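Local coordinates for aldehyde dehydrogenase (PDB 5MYP), which probably oxidises aldehydes to carboxylic acids with NAD+ as hydride acceptor, as other members of the aldehyde dehydrogenase family do, at residues Asp64-Arg69 / Tyr313-Asn318; His321-Met326 / Ala340-Leu345. One frame throughout, in Å; residues are numbered along the deposited sequence. Where two conformers were deposited one is given.

In the fold
Both contacts fall in one region of the chain and share elements: the loop 313-318 leads into the helix that carries 321-326, while 340-345, one side of contact 2, also bonds to contact 1 through Thr-344 and Leu-345. Contact 1 is buried and polar, with arginines from the end of helix 54-65 spending their N-H groups on backbone carbonyls. Contact 2 lies nearer the surface and farther from the centre of the chain; there an aromatic ring, a methionine and aliphatic groups meet without a single hydrogen bond between its segments. The centres of contact 1 and contact 2 are about 13 Å apart. Arg-66 joins them through Thr-344 O, and Ile-316 N bonds to Leu-345 O, while the Ile-316 side chain packs on the start of 321-326.

Contact 1: residues Asp64-Arg69 / Tyr313-Asn318; sequences DRRRHR and YPRIVN
With CG placed anti to the backbone nitrogen (chi1 -156°), Arg-66 stays extended at chi2 and bends at chi3, laying its guanidinium side-on to Tyr-313 O, whereas Arg-65, bent at both chi2 and chi3, doubles back to meet Arg-315 O end-on. The NE of Arg-66 lies 2.8 Å from Tyr-313 O, nearly in line with the carbonyl, and NH2 shares that oxygen at 3.1 Å. In one of its two conformers Arg-65 grips Arg-315 O with NH1 (2.9 Å) and NH2 (3.1 Å), the oxygen lying in the guanidinium plane. A backbone bond, Arg-315 N to Arg-65 O at 3.0 Å, runs between the two grips. Arg-315 CB sits 3.8 Å above the centre of the Arg-66 guanidinium; in exchange, Arg-66 CB covers the rim of one face of the Arg-315 guanidinium. Glu-309 forms salt bridges with Arg-66 and Arg-315 and probably offsets their like charges. Arg-66 has positive phi as the chain leaves helix 54-65, and Pro-314 CA makes a CH...O contact with its carbonyl. This is a helix C-terminus docked on an irregular loop by arginine-carbonyl and backbone bonds, within the aldehyde dehydrogenase fold; the Arg-65 side chain lies about 12 Å from that of Cys-259, the predicted catalytic residue.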
loop_
_atom_site.group_PDB
_atom_site.type_symbol
_atom_site.label_atom_id
_atom_site.label_comp_id
_atom_site.label_asym_id
_atom_site.label_seq_id
_atom_site.Cartn_x
_atom_site.Cartn_y
_atom_site.Cartn_z
ATOM N N ASP A 64 -14.239 -28.363 12.613
ATOM C CA ASP A 64 -13.973 -27.033 13.180
ATOM C C ASP A 64 -15.201 -26.122 13.261
ATOM O O ASP A 64 -15.440 -25.509 14.300
ATOM C CB ASP A 64 -12.884 -26.301 12.373
ATOM C CG ASP A 64 -11.504 -26.930 12.517
ATOM O OD1 ASP A 64 -11.194 -27.522 13.573
ATOM O OD2 ASP A 64 -10.708 -26.810 11.565
ATOM N N ARG A 65 -15.961 -26.041 12.166
ATOM C CA ARG A 65 -17.041 -25.050 12.010
ATOM C C ARG A 65 -18.469 -25.611 12.079
ATOM O O ARG A 65 -19.420 -24.835 12.202
ATOM C CB ARG A 65 -16.875 -24.327 10.671
ATOM C CG ARG A 65 -15.552 -23.589 10.507
ATOM C CD ARG A 65 -15.589 -22.193 11.113
ATOM N NE ARG A 65 -15.898 -22.212 12.538
ATOM C CZ ARG A 65 -17.108 -21.988 13.038
ATOM N NH1 ARG A 65 -17.300 -22.042 14.337
ATOM N NH2 ARG A 65 -18.128 -21.718 12.240
ATOM N N ARG A 66 -18.615 -26.936 12.020
ATOM C CA ARG A 66 -19.923 -27.594 11.768
ATOM C C ARG A 66 -20.598 -27.075 10.485
ATOM O O ARG A 66 -21.831 -27.005 10.387
ATOM C CB ARG A 66 -20.862 -27.502 12.976
ATOM C CG ARG A 66 -21.920 -28.606 13.006
ATOM C CD ARG A 66 -22.717 -28.587 14.293
ATOM N NE ARG A 66 -23.481 -27.347 14.431
ATOM C CZ ARG A 66 -23.844 -26.774 15.580
ATOM N NH1 ARG A 66 -23.520 -27.304 16.758
ATOM N NH2 ARG A 66 -24.540 -25.642 15.545
ATOM N N ARG A 67 -19.768 -26.716 9.506
ATOM C CA ARG A 67 -20.227 -26.204 8.229
ATOM C C ARG A 67 -20.453 -27.400 7.305
ATOM O O ARG A 67 -19.620 -28.312 7.252
ATOM C CB ARG A 67 -19.177 -25.239 7.673
ATOM C CG ARG A 67 -19.559 -24.556 6.376
ATOM C CD ARG A 67 -19.230 -23.065 6.384
ATOM N NE ARG A 67 -17.919 -22.707 6.930
ATOM C CZ ARG A 67 -16.761 -22.894 6.307
ATOM N NH1 ARG A 67 -16.728 -23.482 5.123
ATOM N NH2 ARG A 67 -15.631 -22.509 6.883
ATOM N N HIS A 68 -21.585 -27.403 6.601
ATOM C CA HIS A 68 -21.943 -28.502 5.690
ATOM C C HIS A 68 -20.981 -28.544 4.499
ATOM O O HIS A 68 -20.517 -27.497 4.039
ATOM C CB HIS A 68 -23.386 -28.335 5.196
ATOM C CG HIS A 68 -23.962 -29.561 4.555
ATOM N ND1 HIS A 68 -23.724 -29.900 3.240
ATOM C CD2 HIS A 68 -24.791 -30.514 5.042
ATOM C CE1 HIS A 68 -24.364 -31.019 2.950
ATOM N NE2 HIS A 68 -25.022 -31.410 4.026
ATOM N N ARG A 69 -20.683 -29.757 4.028
ATOM C CA ARG A 69 -19.767 -29.990 2.900
ATOM C C ARG A 69 -20.047 -29.094 1.691
ATOM O O ARG A 69 -19.132 -28.501 1.121
ATOM C CB ARG A 69 -19.834 -31.458 2.467
ATOM C CG ARG A 69 -19.228 -31.738 1.104
ATOM C CD ARG A 69 -19.382 -33.195 0.728
ATOM N NE ARG A 69 -19.079 -33.403 -0.684
ATOM C CZ ARG A 69 -17.876 -33.682 -1.186
ATOM N NH1 ARG A 69 -16.808 -33.809 -0.400
ATOM N NH2 ARG A 69 -17.740 -33.847 -2.500
ATOM N N TYR A 313 -26.378 -26.653 10.247
ATOM C CA TYR A 313 -26.224 -25.258 10.651
ATOM C C TYR A 313 -24.930 -25.069 11.456
ATOM O O TYR A 313 -24.718 -25.776 12.444
ATOM C CB TYR A 313 -27.430 -24.819 11.474
ATOM C CG TYR A 313 -27.406 -23.350 11.816
ATOM C CD1 TYR A 313 -27.623 -22.383 10.841
ATOM C CD2 TYR A 313 -27.147 -22.927 13.112
ATOM C CE1 TYR A 313 -27.610 -21.030 11.156
ATOM C CE2 TYR A 313 -27.124 -21.584 13.439
ATOM C CZ TYR A 313 -27.352 -20.636 12.456
ATOM O OH TYR A 313 -27.326 -19.302 12.775
ATOM N N PRO A 314 -24.063 -24.116 11.043
ATOM C CA PRO A 314 -22.759 -23.970 11.709
ATOM C C PRO A 314 -22.802 -23.501 13.161
ATOM O O PRO A 314 -23.799 -22.948 13.624
ATOM C CB PRO A 314 -22.027 -22.941 10.839
ATOM C CG PRO A 314 -22.698 -23.029 9.519
ATOM C CD PRO A 314 -24.134 -23.275 9.836
ATOM N N ARG A 315 -21.689 -23.732 13.843
ATOM C CA ARG A 315 -21.537 -23.476 15.261
ATOM C C ARG A 315 -20.889 -22.103 15.474
ATOM O O ARG A 315 -20.117 -21.635 14.627
ATOM C CB ARG A 315 -20.685 -24.609 15.872
ATOM C CG ARG A 315 -19.169 -24.507 15.755
ATOM C CD ARG A 315 -18.491 -25.272 16.882
ATOM N NE ARG A 315 -18.982 -26.645 16.974
ATOM C CZ ARG A 315 -18.588 -27.669 16.208
ATOM N NH1 ARG A 315 -17.717 -27.510 15.209
ATOM N NH2 ARG A 315 -19.125 -28.869 16.397
ATOM N N ILE A 316 -21.195 -21.480 16.609
ATOM C CA ILE A 316 -20.465 -20.296 17.065
ATOM C C ILE A 316 -19.078 -20.775 17.514
ATOM O O ILE A 316 -18.938 -21.874 18.041
ATOM C CB ILE A 316 -21.202 -19.546 18.208
ATOM C CG1 ILE A 316 -22.637 -19.165 17.792
ATOM C CG2 ILE A 316 -20.423 -18.307 18.643
ATOM C CD1 ILE A 316 -22.750 -18.402 16.490
ATOM N N VAL A 317 -18.060 -19.952 17.273
ATOM C CA VAL A 317 -16.652 -20.351 17.475
ATOM C C VAL A 317 -16.334 -20.874 18.884
ATOM O O VAL A 317 -15.624 -21.868 19.022
ATOM C CB VAL A 317 -15.679 -19.207 17.077
ATOM C CG1 VAL A 317 -15.791 -18.006 18.009
ATOM C CG2 VAL A 317 -14.239 -19.704 17.002
ATOM N N ASN A 318 -16.879 -20.225 19.913
ATOM C CA ASN A 318 -16.638 -20.630 21.303
ATOM C C ASN A 318 -17.710 -20.074 22.245
ATOM O O ASN A 318 -18.554 -19.270 21.830
ATOM C CB ASN A 318 -15.220 -20.219 21.758
ATOM C CG ASN A 318 -14.959 -18.719 21.645
ATOM O OD1 ASN A 318 -15.848 -17.898 21.865
ATOM N ND2 ASN A 318 -13.725 -18.360 21.308
#

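Contact 2: residues His321-Met326 / Ala340-Leu345; sequences HFQRLM and ADEATL. Unlike the reference sequence in segment 321-326: Gln-323 (reference His).
Helical residues 321-326 face a short strand, 340-341, that runs into a type I turn from Glu-342 to Leu-345, with Phe-322 and Leu-345 the closest backbone pair at 6.3 Å between CA atoms. Phe-322 carries most of the contact: with CG anti to the backbone N (chi1 178°), its ring reaches the turn, and Glu-342 CA stands over one face in a CH-pi contact, 4.0 Å from the ring centroid. Glu-342 CB and CG continue past Phe-322 CE1, CB approaching it to 3.7 Å. At the root of the ring, Leu-345 CD2 packs against Phe-322 CB at 3.7 Å, while Phe-322 CZ reaches Ala-340 CB at 3.9 Å. One helical turn on, Met-326, bent at chi2 and chi3, sets SD 3.6 Å from Ala-340 CB and brings CE beside the same methyl. On the strand side Asp-341 OD2 accepts from Thr-344 N, an Asx motif, and also, through its anti lone pair, from Thr-344 OG1 at 2.7 Å, tying the turn together. Thr-344 also touches helix 304-309, whereas Phe-322, Leu-325 and Met-326 rest on Ile-347 of strand 346-353, the antiparallel neighbour of strand 340-341, so helix 319-328 lies against strand 346-353 of the mixed sheet.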
loop_
_atom_site.group_PDB
_atom_site.type_symbol
_atom_site.label_atom_id
_atom_site.label_comp_id
_atom_site.label_asym_id
_atom_site.label_seq_id
_atom_site.Cartn_x
_atom_site.Cartn_y
_atom_site.Cartn_z
ATOM N N HIS A 321 -17.922 -16.072 22.614
ATOM C CA HIS A 321 -18.646 -15.459 21.494
ATOM C C HIS A 321 -20.153 -15.757 21.551
ATOM O O HIS A 321 -20.965 -14.894 21.223
ATOM C CB HIS A 321 -18.052 -15.898 20.147
ATOM C CG HIS A 321 -16.762 -15.213 19.801
ATOM N ND1 HIS A 321 -16.554 -14.589 18.588
ATOM C CD2 HIS A 321 -15.622 -15.039 20.512
ATOM C CE1 HIS A 321 -15.338 -14.071 18.563
ATOM N NE2 HIS A 321 -14.753 -14.328 19.720
ATOM N N PHE A 322 -20.513 -16.972 21.976
ATOM C CA PHE A 322 -21.916 -17.352 22.168
ATOM C C PHE A 322 -22.624 -16.427 23.171
ATOM O O PHE A 322 -23.690 -15.894 22.868
ATOM C CB PHE A 322 -22.027 -18.818 22.621
ATOM C CG PHE A 322 -23.434 -19.271 22.880
ATOM C CD1 PHE A 322 -24.023 -19.091 24.132
ATOM C CD2 PHE A 322 -24.174 -19.885 21.878
ATOM C CE1 PHE A 322 -25.322 -19.502 24.373
ATOM C CE2 PHE A 322 -25.475 -20.301 22.115
ATOM C CZ PHE A 322 -26.052 -20.107 23.363
ATOM N N GLN A 323 -22.024 -16.248 24.348
ATOM C CA GLN A 323 -22.600 -15.399 25.399
ATOM C C GLN A 323 -22.729 -13.937 24.961
ATOM O O GLN A 323 -23.732 -13.289 25.253
ATOM C CB GLN A 323 -21.772 -15.493 26.689
ATOM C CG GLN A 323 -21.805 -16.868 27.344
ATOM C CD GLN A 323 -20.647 -17.106 28.300
ATOM O OE1 GLN A 323 -20.162 -16.182 28.954
ATOM N NE2 GLN A 323 -20.206 -18.355 28.392
ATOM N N ARG A 324 -21.715 -13.434 24.256
ATOM C CA ARG A 324 -21.737 -12.074 23.681
ATOM C C ARG A 324 -22.920 -11.864 22.725
ATOM O O ARG A 324 -23.603 -10.843 22.792
ATOM C CB ARG A 324 -20.410 -11.806 22.952
ATOM C CG ARG A 324 -20.289 -10.460 22.248
ATOM C CD ARG A 324 -18.900 -10.297 21.648
ATOM N NE ARG A 324 -18.809 -9.149 20.745
ATOM C CZ ARG A 324 -19.184 -9.125 19.459
ATOM N NH1 ARG A 324 -19.709 -10.195 18.853
ATOM N NH2 ARG A 324 -19.038 -7.998 18.765
ATOM N N LEU A 325 -23.156 -12.843 21.852
ATOM C CA LEU A 325 -24.267 -12.786 20.898
ATOM C C LEU A 325 -25.629 -12.895 21.585
ATOM O O LEU A 325 -26.570 -12.200 21.203
ATOM C CB LEU A 325 -24.120 -13.873 19.826
ATOM C CG LEU A 325 -22.935 -13.664 18.872
ATOM C CD1 LEU A 325 -22.569 -14.957 18.159
ATOM C CD2 LEU A 325 -23.226 -12.560 17.865
ATOM N N MET A 326 -25.734 -13.755 22.597
ATOM C CA MET A 326 -26.967 -13.852 23.388
ATOM C C MET A 326 -27.285 -12.538 24.120
ATOM O O MET A 326 -28.445 -12.137 24.173
ATOM C CB MET A 326 -26.906 -15.021 24.379
ATOM C CG MET A 326 -26.867 -16.410 23.742
ATOM S SD MET A 326 -28.161 -16.752 22.530
ATOM C CE MET A 326 -29.619 -16.674 23.572
ATOM N N ALA A 340 -31.713 -20.780 20.794
ATOM C CA ALA A 340 -30.306 -21.099 21.024
ATOM C C ALA A 340 -30.098 -22.328 21.902
ATOM O O ALA A 340 -30.988 -22.726 22.652
ATOM C CB ALA A 340 -29.597 -19.902 21.636
ATOM N N ASP A 341 -28.918 -22.932 21.766
ATOM C CA ASP A 341 -28.473 -24.039 22.616
ATOM C C ASP A 341 -26.992 -23.838 22.929
ATOM O O ASP A 341 -26.147 -23.897 22.026
ATOM C CB ASP A 341 -28.683 -25.392 21.929
ATOM C CG ASP A 341 -28.251 -26.558 22.800
ATOM O OD1 ASP A 341 -28.956 -26.867 23.784
ATOM O OD2 ASP A 341 -27.197 -27.159 22.505
ATOM N N GLU A 342 -26.686 -23.611 24.206
ATOM C CA GLU A 342 -25.330 -23.286 24.649
ATOM C C GLU A 342 -24.345 -24.440 24.500
ATOM O O GLU A 342 -23.218 -24.230 24.054
ATOM C CB GLU A 342 -25.352 -22.809 26.107
ATOM C CG GLU A 342 -24.001 -22.327 26.626
ATOM C CD GLU A 342 -24.094 -21.467 27.875
ATOM O OE1 GLU A 342 -25.213 -21.227 28.378
ATOM O OE2 GLU A 342 -23.030 -21.023 28.348
ATOM N N ALA A 343 -24.770 -25.649 24.864
ATOM C CA ALA A 343 -23.897 -26.834 24.826
ATOM C C ALA A 343 -23.316 -27.106 23.435
ATOM O O ALA A 343 -22.146 -27.465 23.315
ATOM C CB ALA A 343 -24.648 -28.062 25.326
ATOM N N THR A 344 -24.140 -26.927 22.401
ATOM C CA THR A 344 -23.727 -27.113 21.004
ATOM C C THR A 344 -23.379 -25.793 20.288
ATOM O O THR A 344 -23.153 -25.797 19.077
ATOM C CB THR A 344 -24.832 -27.833 20.202
ATOM O OG1 THR A 344 -25.998 -26.996 20.126
ATOM C CG2 THR A 344 -25.189 -29.186 20.846
ATOM N N LEU A 345 -23.339 -24.682 21.030
ATOM C CA LEU A 345 -23.004 -23.348 20.502
ATOM C C LEU A 345 -23.835 -22.985 19.255
ATOM O O LEU A 345 -23.307 -22.536 18.234
ATOM C CB LEU A 345 -21.497 -23.252 20.234
ATOM C CG LEU A 345 -20.566 -23.461 21.438
ATOM C CD1 LEU A 345 -19.126 -23.640 20.983
ATOM C CD2 LEU A 345 -20.675 -22.300 22.419
#